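Local coordinates for protein peptidoglycan glycosyltransferase (PDB 4MNR) that belongs to the penicillin-binding proteins, with a domain of the serine beta-lactamase superfamily fold, at residues L342-N347 against G351-S356; S73-A78 against N107-T112; A390-I395 against T449-Q454; D376-V381 against V415-A420. All coordinates share one frame; numbering follows the deposited sequence.

Interaction 1: L342-N347 against G351-S356; sequences LVDSVN and GERSFS
A beta hairpin with a classic beta bulge brings Val-346 against both Ser-354 and Phe-355. The amide of Val-346 gives a near-straight bond to Phe-355 O (2.9 Å, 160° at the hydrogen). Val-346 O receives Ser-354 N at 2.9 Å, while the amide of Phe-355 reaches the same oxygen only weakly, so the extra residue of the bulge is held by one carbonyl. The antiparallel pairing continues on either side of it, through the non-hydrogen-bonded pairs Ser-345 with Ser-356 and Asn-347 with Arg-353. Within the mixed sheet, strand 353-356 forms one edge, and strand 343-347 is bonded on its other side to strand 108-111. Beta-branched Val-346 suits an extended chain, and its CB lies 3.9 Å from Phe-355 CB. The ring of Phe-355, with CG anti to the backbone N (chi1 174°), runs back along the partner strand, and its edge meets Val-343 O at CE2 (3.7 Å). On the face carrying Ser-345, the bent chain of Arg-353 lays its guanidinium flat over that small residue, Ser-345 CB standing 3.4 Å above the plane. Asp-344 may favour this by its charge, but no N-H points at it; a water joins Asp-344 OD2 (2.9 Å) to Arg-353 NH2 (3.1 Å).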
loop_
_atom_site.group_PDB
_atom_site.type_symbol
_atom_site.label_atom_id
_atom_site.label_comp_id
_atom_site.label_asym_id
_atom_site.label_seq_id
_atom_site.Cartn_x
_atom_site.Cartn_y
_atom_site.Cartn_z
ATOM N N LEU A 342 9.142 -2.543 10.152
ATOM C CA LEU A 342 8.856 -1.270 10.782
ATOM C C LEU A 342 9.810 -0.984 11.943
ATOM O O LEU A 342 9.960 0.160 12.355
ATOM C CB LEU A 342 7.414 -1.322 11.293
ATOM C CG LEU A 342 6.565 -0.086 11.523
ATOM C CD1 LEU A 342 6.795 0.953 10.446
ATOM C CD2 LEU A 342 5.098 -0.525 11.552
ATOM N N VAL A 343 10.438 -2.027 12.493
ATOM C CA VAL A 343 11.362 -1.841 13.619
ATOM C C VAL A 343 12.796 -2.050 13.189
ATOM O O VAL A 343 13.149 -3.134 12.727
ATOM C CB VAL A 343 11.030 -2.774 14.811
ATOM C CG1 VAL A 343 12.113 -2.667 15.914
ATOM C CG2 VAL A 343 9.663 -2.421 15.353
ATOM N N ASP A 344 13.622 -1.011 13.339
ATOM C CA ASP A 344 15.017 -1.083 12.920
ATOM C C ASP A 344 15.870 -1.735 13.986
ATOM O O ASP A 344 16.794 -2.506 13.693
ATOM C CB ASP A 344 15.576 0.315 12.651
ATOM C CG ASP A 344 17.070 0.293 12.351
ATOM O OD1 ASP A 344 17.440 -0.038 11.205
ATOM O OD2 ASP A 344 17.870 0.614 13.252
ATOM N N SER A 345 15.593 -1.396 15.235
ATOM C CA SER A 345 16.442 -1.892 16.309
ATOM C C SER A 345 15.781 -1.768 17.666
ATOM O O SER A 345 14.858 -0.975 17.856
ATOM C CB SER A 345 17.774 -1.139 16.328
ATOM O OG SER A 345 17.549 0.254 16.457
ATOM N N VAL A 346 16.275 -2.553 18.613
ATOM C CA VAL A 346 15.850 -2.402 19.995
ATOM C C VAL A 346 17.092 -2.294 20.854
ATOM O O VAL A 346 18.023 -3.079 20.698
ATOM C CB VAL A 346 15.006 -3.591 20.468
ATOM C CG1 VAL A 346 14.632 -3.419 21.925
ATOM C CG2 VAL A 346 13.756 -3.742 19.617
ATOM N N ASN A 347 17.104 -1.303 21.741
ATOM C CA ASN A 347 18.239 -1.072 22.624
ATOM C C ASN A 347 17.835 -1.112 24.092
ATOM O O ASN A 347 16.766 -0.637 24.463
ATOM C CB ASN A 347 18.916 0.257 22.287
ATOM C CG ASN A 347 19.539 0.255 20.904
ATOM O OD1 ASN A 347 20.735 0.009 20.750
ATOM N ND2 ASN A 347 18.728 0.524 19.887
ATOM N N GLY A 351 21.930 0.706 26.942
ATOM C CA GLY A 351 22.335 1.294 25.678
ATOM C C GLY A 351 22.692 0.221 24.668
ATOM O O GLY A 351 22.723 0.475 23.461
ATOM N N GLU A 352 22.955 -0.982 25.173
ATOM C CA GLU A 352 23.289 -2.137 24.345
ATOM C C GLU A 352 22.137 -2.505 23.414
ATOM O O GLU A 352 21.003 -2.085 23.618
ATOM C CB GLU A 352 23.640 -3.331 25.227
ATOM C CG GLU A 352 24.984 -3.949 24.910
ATOM C CD GLU A 352 25.668 -4.506 26.140
ATOM O OE1 GLU A 352 26.863 -4.199 26.344
ATOM O OE2 GLU A 352 25.013 -5.247 26.903
ATOM N N ARG A 353 22.430 -3.315 22.407
ATOM C CA ARG A 353 21.460 -3.583 21.355
ATOM C C ARG A 353 21.029 -5.040 21.315
ATOM O O ARG A 353 21.853 -5.936 21.127
ATOM C CB ARG A 353 22.040 -3.155 20.015
ATOM C CG ARG A 353 21.075 -3.283 18.876
ATOM C CD ARG A 353 21.673 -2.695 17.638
ATOM N NE ARG A 353 21.343 -1.286 17.479
ATOM C CZ ARG A 353 21.169 -0.716 16.292
ATOM N NH1 ARG A 353 21.287 -1.450 15.193
ATOM N NH2 ARG A 353 20.869 0.573 16.201
ATOM N N SER A 354 19.732 -5.275 21.495
ATOM C CA SER A 354 19.191 -6.633 21.583
ATOM C C SER A 354 18.521 -7.112 20.298
ATOM O O SER A 354 18.267 -8.305 20.134
ATOM C CB SER A 354 18.205 -6.746 22.748
ATOM O OG SER A 354 17.102 -5.878 22.558
ATOM N N PHE A 355 18.212 -6.183 19.398
ATOM C CA PHE A 355 17.660 -6.542 18.107
ATOM C C PHE A 355 18.132 -5.563 17.054
ATOM O O PHE A 355 18.153 -4.356 17.289
ATOM C CB PHE A 355 16.120 -6.539 18.126
ATOM C CG PHE A 355 15.493 -6.774 16.778
ATOM C CD1 PHE A 355 15.347 -8.058 16.278
ATOM C CD2 PHE A 355 15.039 -5.708 16.004
ATOM C CE1 PHE A 355 14.785 -8.281 15.053
ATOM C CE2 PHE A 355 14.454 -5.921 14.765
ATOM C CZ PHE A 355 14.334 -7.218 14.278
ATOM N N SER A 356 18.513 -6.103 15.901
ATOM C CA SER A 356 18.825 -5.311 14.721
ATOM C C SER A 356 18.145 -5.961 13.538
ATOM O O SER A 356 18.364 -7.147 13.273
ATOM C CB SER A 356 20.325 -5.294 14.458
ATOM O OG SER A 356 21.032 -4.927 15.621
HETATM O O HOH W 1 19.845 -1.950 12.797
HETATM O O HOH W 2 20.765 0.992 13.110
#

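Interaction 2: S73-A78 against N107-T112; sequences SGIEKA and NDVTLT
Ile-75, on the short helix 74-78, meets Val-109 and Leu-111 of strand 108-111 in contacts that are wholly apolar. The fuller of the two is with Leu-111. Ile-75 CD1 lies 4.1 Å from Leu-111 CD2, and the same leucine methyl is also 4.1 Å from Ile-75 CG1, so one leucine branch rests against the ethyl arm of the isoleucine. The two side chains run past each other in opposite directions. Against Val-109 the other branch is used: Ile-75 CG2 approaches Val-109 CG1 at 4.4 Å, a looser touch. The isoleucine can serve both because its arms diverge, CG2 anti to the backbone N and CG1 beside it (chi1 -68°). Val-109 and Leu-111 are two apart on the strand and therefore present their side chains on the same face, a spacing that one branched residue can span. No backbone bond crosses: the helix pairs Lys-77 N with Ser-73 O (3.1 Å), and the strand bonds to strand 343-347. Glycine suits position 74, whose phi is positive. Ile-30 of the adjacent strand 30-31 touches both Ile-75 and Leu-111. With no polar bond joining the two segments, helix and sheet are held here by dispersion and the burial of hydrocarbon.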
loop_
_atom_site.group_PDB
_atom_site.type_symbol
_atom_site.label_atom_id
_atom_site.label_comp_id
_atom_site.label_asym_id
_atom_site.label_seq_id
_atom_site.Cartn_x
_atom_site.Cartn_y
_atom_site.Cartn_z
ATOM N N SER A 73 -2.492 -1.030 21.477
ATOM C CA SER A 73 -2.609 -1.197 20.036
ATOM C C SER A 73 -1.292 -0.795 19.383
ATOM O O SER A 73 -0.377 -0.305 20.064
ATOM C CB SER A 73 -3.732 -0.325 19.484
ATOM O OG SER A 73 -3.407 1.043 19.651
ATOM N N GLY A 74 -1.193 -0.994 18.073
ATOM C CA GLY A 74 -0.016 -0.574 17.325
ATOM C C GLY A 74 1.285 -1.184 17.826
ATOM O O GLY A 74 1.325 -2.355 18.220
ATOM N N ILE A 75 2.353 -0.394 17.807
ATOM C CA ILE A 75 3.667 -0.870 18.241
ATOM C C ILE A 75 3.680 -1.109 19.752
ATOM O O ILE A 75 4.327 -2.037 20.236
ATOM C CB ILE A 75 4.795 0.113 17.811
ATOM C CG1 ILE A 75 4.962 0.099 16.288
ATOM C CG2 ILE A 75 6.121 -0.206 18.506
ATOM C CD1 ILE A 75 5.592 -1.175 15.726
ATOM N N GLU A 76 2.931 -0.296 20.497
ATOM C CA GLU A 76 2.816 -0.485 21.949
ATOM C C GLU A 76 2.346 -1.899 22.283
ATOM O O GLU A 76 2.773 -2.497 23.276
ATOM C CB GLU A 76 1.829 0.523 22.554
ATOM C CG GLU A 76 2.280 1.982 22.517
ATOM C CD GLU A 76 3.160 2.367 23.705
ATOM O OE1 GLU A 76 3.049 3.518 24.175
ATOM O OE2 GLU A 76 3.965 1.534 24.168
ATOM N N LYS A 77 1.438 -2.415 21.457
ATOM C CA LYS A 77 0.950 -3.785 21.593
ATOM C C LYS A 77 1.951 -4.816 21.071
ATOM O O LYS A 77 2.305 -5.763 21.780
ATOM C CB LYS A 77 -0.392 -3.944 20.867
ATOM C CG LYS A 77 -0.998 -5.340 20.935
ATOM C CD LYS A 77 -2.232 -5.417 20.045
ATOM C CE LYS A 77 -2.983 -6.720 20.242
ATOM N NZ LYS A 77 -2.862 -7.606 19.055
ATOM N N ALA A 78 2.410 -4.628 19.837
ATOM C CA ALA A 78 3.253 -5.620 19.178
ATOM C C ALA A 78 4.561 -5.839 19.918
ATOM O O ALA A 78 5.073 -6.955 19.975
ATOM C CB ALA A 78 3.523 -5.220 17.733
ATOM N N ASN A 107 12.947 -1.803 27.232
ATOM C CA ASN A 107 13.852 -1.503 26.137
ATOM C C ASN A 107 13.272 -0.457 25.192
ATOM O O ASN A 107 12.061 -0.320 25.077
ATOM C CB ASN A 107 14.184 -2.785 25.372
ATOM C CG ASN A 107 14.846 -3.829 26.255
ATOM O OD1 ASN A 107 15.803 -3.534 26.963
ATOM N ND2 ASN A 107 14.320 -5.047 26.239
ATOM N N ASP A 108 14.149 0.280 24.524
ATOM C CA ASP A 108 13.735 1.339 23.623
ATOM C C ASP A 108 13.651 0.790 22.212
ATOM O O ASP A 108 14.536 0.058 21.763
ATOM C CB ASP A 108 14.724 2.507 23.667
ATOM C CG ASP A 108 14.780 3.185 25.025
ATOM O OD1 ASP A 108 13.778 3.146 25.778
ATOM O OD2 ASP A 108 15.839 3.765 25.340
ATOM N N VAL A 109 12.584 1.155 21.512
ATOM C CA VAL A 109 12.327 0.652 20.168
ATOM C C VAL A 109 12.505 1.764 19.141
ATOM O O VAL A 109 11.895 2.823 19.269
ATOM C CB VAL A 109 10.895 0.100 20.083
ATOM C CG1 VAL A 109 10.534 -0.247 18.640
ATOM C CG2 VAL A 109 10.760 -1.120 20.972
ATOM N N THR A 110 13.352 1.524 18.137
ATOM C CA THR A 110 13.566 2.482 17.049
ATOM C C THR A 110 12.900 1.997 15.772
ATOM O O THR A 110 13.191 0.901 15.289
ATOM C CB THR A 110 15.074 2.709 16.778
ATOM O OG1 THR A 110 15.695 3.239 17.953
ATOM C CG2 THR A 110 15.272 3.698 15.629
ATOM N N LEU A 111 11.995 2.811 15.238
ATOM C CA LEU A 111 11.267 2.460 14.024
ATOM C C LEU A 111 12.069 2.845 12.792
ATOM O O LEU A 111 13.055 3.590 12.883
ATOM C CB LEU A 111 9.916 3.176 13.978
ATOM C CG LEU A 111 8.988 2.937 15.171
ATOM C CD1 LEU A 111 7.659 3.655 14.951
ATOM C CD2 LEU A 111 8.773 1.440 15.406
ATOM N N THR A 112 11.619 2.342 11.642
ATOM C CA THR A 112 12.213 2.686 10.351
ATOM C C THR A 112 11.716 4.032 9.806
ATOM O O THR A 112 12.286 4.564 8.846
ATOM C CB THR A 112 11.882 1.616 9.294
ATOM O OG1 THR A 112 10.478 1.340 9.336
ATOM C CG2 THR A 112 12.646 0.313 9.578
#

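Interaction 3: A390-I395 against T449-Q454; sequences AAIPGI and TALEVQ
Leu-451, on the last turns of helix 438-453, directs a single methyl, CD1, at two isoleucines of the loop 390-395. It meets Ile-392 CD1 at 3.8 Å and Ile-395 CG2 at 4.1 Å. Different parts of the two isoleucines are involved: Ile-392 offers the end of its longer arm, extended by a chi2 of 168°, whereas Ile-395 offers its short branch, the methyl anti to the backbone N. Leucine suits its place, its forked end reaching the loop with one branch. Approach differs too, since Ile-392 lies slanting across Leu-451 while Ile-395 passes it in the opposite sense. What brings both isoleucines to one methyl is a type II beta turn from Ile-392 to Ile-395, closed by Ile-395 N bonding to Ile-392 O at 3.2 Å. Pro-393, whose ring holds phi near the -55° found there, takes the second position, and Gly-394, at phi 94°, the third, where a side chain would be jammed against the preceding carbonyl oxygen. Leu-457, the C-terminal residue, touches both isoleucines, and Ala-418 of strand 409-418 touches Leu-451. With no hydrogen bond across it, the contact rests on apolar packing of branched side chains that the turn places together.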
loop_
_atom_site.group_PDB
_atom_site.type_symbol
_atom_site.label_atom_id
_atom_site.label_comp_id
_atom_site.label_asym_id
_atom_site.label_seq_id
_atom_site.Cartn_x
_atom_site.Cartn_y
_atom_site.Cartn_z
ATOM N N ALA A 390 2.398 13.123 -11.544
ATOM C CA ALA A 390 3.427 12.581 -10.658
ATOM C C ALA A 390 4.838 13.008 -11.047
ATOM O O ALA A 390 5.800 12.718 -10.324
ATOM C CB ALA A 390 3.341 11.040 -10.597
ATOM N N ALA A 391 4.980 13.695 -12.176
ATOM C CA ALA A 391 6.316 14.077 -12.631
ATOM C C ALA A 391 6.997 15.022 -11.650
ATOM O O ALA A 391 6.345 15.858 -11.025
ATOM C CB ALA A 391 6.260 14.701 -14.009
ATOM N N ILE A 392 8.309 14.863 -11.516
ATOM C CA ILE A 392 9.118 15.707 -10.648
ATOM C C ILE A 392 10.300 16.233 -11.445
ATOM O O ILE A 392 11.067 15.452 -12.011
ATOM C CB ILE A 392 9.649 14.904 -9.431
ATOM C CG1 ILE A 392 8.494 14.437 -8.551
ATOM C CG2 ILE A 392 10.595 15.755 -8.597
ATOM C CD1 ILE A 392 8.877 13.394 -7.503
ATOM N N PRO A 393 10.451 17.562 -11.497
ATOM C CA PRO A 393 11.540 18.181 -12.261
ATOM C C PRO A 393 12.910 17.649 -11.846
ATOM O O PRO A 393 13.269 17.734 -10.671
ATOM C CB PRO A 393 11.414 19.660 -11.896
ATOM C CG PRO A 393 9.967 19.838 -11.578
ATOM C CD PRO A 393 9.531 18.564 -10.925
ATOM N N GLY A 394 13.650 17.080 -12.796
ATOM C CA GLY A 394 14.997 16.604 -12.529
ATOM C C GLY A 394 15.157 15.142 -12.146
ATOM O O GLY A 394 16.284 14.650 -12.065
ATOM N N ILE A 395 14.051 14.444 -11.887
ATOM C CA ILE A 395 14.111 13.028 -11.526
ATOM C C ILE A 395 13.027 12.261 -12.275
ATOM O O ILE A 395 11.870 12.661 -12.259
ATOM C CB ILE A 395 13.882 12.816 -10.012
ATOM C CG1 ILE A 395 14.951 13.531 -9.191
ATOM C CG2 ILE A 395 13.885 11.332 -9.671
ATOM C CD1 ILE A 395 16.319 12.873 -9.258
ATOM N N THR A 449 9.209 14.873 -1.347
ATOM C CA THR A 449 9.752 14.987 0.002
ATOM C C THR A 449 10.730 13.863 0.293
ATOM O O THR A 449 11.810 14.110 0.835
ATOM C CB THR A 449 8.640 15.011 1.068
ATOM O OG1 THR A 449 7.862 16.203 0.892
ATOM C CG2 THR A 449 9.247 15.033 2.465
ATOM N N ALA A 450 10.361 12.640 -0.069
ATOM C CA ALA A 450 11.277 11.511 0.103
ATOM C C ALA A 450 12.605 11.746 -0.634
ATOM O O ALA A 450 13.673 11.498 -0.076
ATOM C CB ALA A 450 10.631 10.210 -0.348
ATOM N N LEU A 451 12.545 12.241 -1.869
ATOM C CA LEU A 451 13.776 12.485 -2.635
ATOM C C LEU A 451 14.610 13.606 -2.028
ATOM O O LEU A 451 15.838 13.557 -2.040
ATOM C CB LEU A 451 13.456 12.789 -4.103
ATOM C CG LEU A 451 12.816 11.594 -4.806
ATOM C CD1 LEU A 451 12.132 12.043 -6.082
ATOM C CD2 LEU A 451 13.867 10.544 -5.116
ATOM N N GLU A 452 13.943 14.624 -1.489
ATOM C CA GLU A 452 14.662 15.699 -0.800
ATOM C C GLU A 452 15.394 15.188 0.448
ATOM O O GLU A 452 16.563 15.539 0.687
ATOM C CB GLU A 452 13.691 16.817 -0.422
ATOM C CG GLU A 452 13.181 17.625 -1.603
ATOM C CD GLU A 452 12.013 18.528 -1.233
ATOM O OE1 GLU A 452 11.509 18.433 -0.089
ATOM O OE2 GLU A 452 11.600 19.334 -2.092
ATOM N N VAL A 453 14.692 14.378 1.243
ATOM C CA VAL A 453 15.239 13.824 2.480
ATOM C C VAL A 453 16.453 12.957 2.175
ATOM O O VAL A 453 17.475 13.020 2.874
ATOM C CB VAL A 453 14.166 13.008 3.227
ATOM C CG1 VAL A 453 14.800 12.119 4.289
ATOM C CG2 VAL A 453 13.135 13.948 3.828
ATOM N N GLN A 454 16.349 12.192 1.093
ATOM C CA GLN A 454 17.423 11.300 0.661
ATOM C C GLN A 454 18.569 12.038 -0.043
ATOM O O GLN A 454 19.606 11.446 -0.341
ATOM C CB GLN A 454 16.860 10.181 -0.230
ATOM C CG GLN A 454 15.903 9.218 0.489
ATOM C CD GLN A 454 15.295 8.184 -0.447
ATOM O OE1 GLN A 454 15.368 8.324 -1.667
ATOM N NE2 GLN A 454 14.686 7.140 0.123
#

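Interaction 4: D376-V381 against V415-A420; sequences DVLLGV and VGMAPA
Leu-378 and Leu-379, successive residues of helix 368-384, touch the segment 415-420 at two separate apolar points through different rotamers. Leu-378 has CG beside its backbone N (chi1 -60°) and an extended chi2, which carries CD1 out to the terminal CE of Met-417, a selenomethionine in this crystal, at 4.4 Å. Leu-379 takes the other common leucine form, with CG anti to the backbone N (chi1 -180°), and brings its own CD1 to 4.1 Å from Ala-420 CB. That methyl is the whole side chain of the alanine, a size that suits the close approach of the backbones here, where the CA atoms of Leu-379 and Ala-420 are 6.8 Å apart. Met-417 comes from farther off: the CB bond does not point at the helix, and the flexible chain, bent at chi3 (69°), turns the end methyl back to it. Just before Ala-420 a cis peptide bond at Pro-419 redirects the chain. Leu-378 also lies on Ala-398 and Lys-400 of strand 398-406, at one edge of the antiparallel sheet. Met-417 also packs on Ile-331 and Ala-332 of helix 321-332, and so touches both that helix and helix 368-384.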
loop_
_atom_site.group_PDB
_atom_site.type_symbol
_atom_site.label_atom_id
_atom_site.label_comp_id
_atom_site.label_asym_id
_atom_site.label_seq_id
_atom_site.Cartn_x
_atom_site.Cartn_y
_atom_site.Cartn_z
ATOM N N ASP A 376 9.748 0.228 -17.426
ATOM C CA ASP A 376 9.807 1.067 -18.623
ATOM C C ASP A 376 8.405 1.497 -19.099
ATOM O O ASP A 376 8.207 2.635 -19.550
ATOM C CB ASP A 376 10.555 0.351 -19.747
ATOM C CG ASP A 376 12.066 0.281 -19.505
ATOM O OD1 ASP A 376 12.584 1.013 -18.627
ATOM O OD2 ASP A 376 12.740 -0.509 -20.206
ATOM N N VAL A 377 7.441 0.589 -19.014
ATOM C CA VAL A 377 6.063 0.939 -19.374
ATOM C C VAL A 377 5.490 1.952 -18.378
ATOM O O VAL A 377 4.799 2.896 -18.766
ATOM C CB VAL A 377 5.157 -0.311 -19.424
ATOM C CG1 VAL A 377 3.696 0.088 -19.659
ATOM C CG2 VAL A 377 5.627 -1.247 -20.514
ATOM N N LEU A 378 5.799 1.768 -17.094
ATOM C CA LEU A 378 5.308 2.685 -16.064
ATOM C C LEU A 378 5.948 4.079 -16.135
ATOM O O LEU A 378 5.353 5.078 -15.706
ATOM C CB LEU A 378 5.482 2.083 -14.668
ATOM C CG LEU A 378 4.731 0.767 -14.446
ATOM C CD1 LEU A 378 4.850 0.324 -12.996
ATOM C CD2 LEU A 378 3.262 0.882 -14.853
ATOM N N LEU A 379 7.158 4.161 -16.683
ATOM C CA LEU A 379 7.748 5.465 -16.941
ATOM C C LEU A 379 6.875 6.165 -17.970
ATOM O O LEU A 379 6.620 7.365 -17.880
ATOM C CB LEU A 379 9.191 5.316 -17.442
ATOM C CG LEU A 379 9.948 6.604 -17.751
ATOM C CD1 LEU A 379 9.895 7.575 -16.574
ATOM C CD2 LEU A 379 11.393 6.267 -18.097
ATOM N N GLY A 380 6.387 5.391 -18.939
ATOM C CA GLY A 380 5.501 5.911 -19.961
ATOM C C GLY A 380 4.184 6.439 -19.425
ATOM O O GLY A 380 3.619 7.385 -19.973
ATOM N N VAL A 381 3.674 5.810 -18.363
ATOM C CA VAL A 381 2.440 6.262 -17.744
ATOM C C VAL A 381 2.598 7.699 -17.272
ATOM O O VAL A 381 1.712 8.540 -17.470
ATOM C CB VAL A 381 2.065 5.369 -16.543
ATOM C CG1 VAL A 381 0.923 5.995 -15.753
ATOM C CG2 VAL A 381 1.685 3.971 -17.035
ATOM N N VAL A 415 0.552 4.140 -7.368
ATOM C CA VAL A 415 1.714 3.389 -6.886
ATOM C C VAL A 415 2.861 3.794 -7.802
ATOM O O VAL A 415 2.741 3.704 -9.023
ATOM C CB VAL A 415 1.492 1.868 -6.958
ATOM C CG1 VAL A 415 2.762 1.136 -6.569
ATOM C CG2 VAL A 415 0.345 1.455 -6.057
ATOM N N GLY A 416 3.959 4.274 -7.237
ATOM C CA GLY A 416 5.052 4.716 -8.080
ATOM C C GLY A 416 6.386 4.658 -7.389
ATOM O O GLY A 416 6.476 4.295 -6.221
HETATM N N MSE A 417 7.423 5.046 -8.117
HETATM C CA MSE A 417 8.789 4.833 -7.658
HETATM C C MSE A 417 9.695 5.842 -8.327
HETATM O O MSE A 417 9.413 6.318 -9.437
HETATM C CB MSE A 417 9.248 3.423 -8.032
HETATM C CG MSE A 417 9.224 3.185 -9.529
HETATM SE SE MSE A 417 9.149 1.308 -10.047
HETATM C CE MSE A 417 7.331 0.966 -9.430
ATOM N N ALA A 418 10.783 6.180 -7.645
ATOM C CA ALA A 418 11.747 7.142 -8.160
ATOM C C ALA A 418 13.122 6.927 -7.523
ATOM O O ALA A 418 13.198 6.445 -6.397
ATOM C CB ALA A 418 11.270 8.568 -7.870
ATOM N N PRO A 419 14.214 7.225 -8.257
ATOM C CA PRO A 419 14.279 7.515 -9.696
ATOM C C PRO A 419 13.928 6.252 -10.478
ATOM O O PRO A 419 14.251 5.147 -10.040
ATOM C CB PRO A 419 15.760 7.887 -9.923
ATOM C CG PRO A 419 16.271 8.260 -8.564
ATOM C CD PRO A 419 15.539 7.356 -7.620
ATOM N N ALA A 420 13.271 6.414 -11.616
ATOM C CA ALA A 420 12.777 5.273 -12.388
ATOM C C ALA A 420 13.831 4.207 -12.727
ATOM O O ALA A 420 13.545 3.020 -12.652
ATOM C CB ALA A 420 12.081 5.757 -13.649
#

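From the N terminus, interaction 2 comes first: it closes a loop of 28 residues between helix 74-78 and strand 108-111. Interaction 1 follows, a tight hairpin with three residues between its segments, and adds two strands to the same mixed sheet; Asp-344 N probably bonds to Thr-110 O where the two meet. Interactions 4 and 3 come later and cross, their segments alternating as 376-381, 390-395, 415-420 and 449-454. These two touch where Ile-395 CG2 packs on Pro-419 CA. Together they bind helix 368-384, the following loop and the C-terminal helix to the antiparallel sheet, while interactions 2 and 4 lie about 33 Å apart between centres.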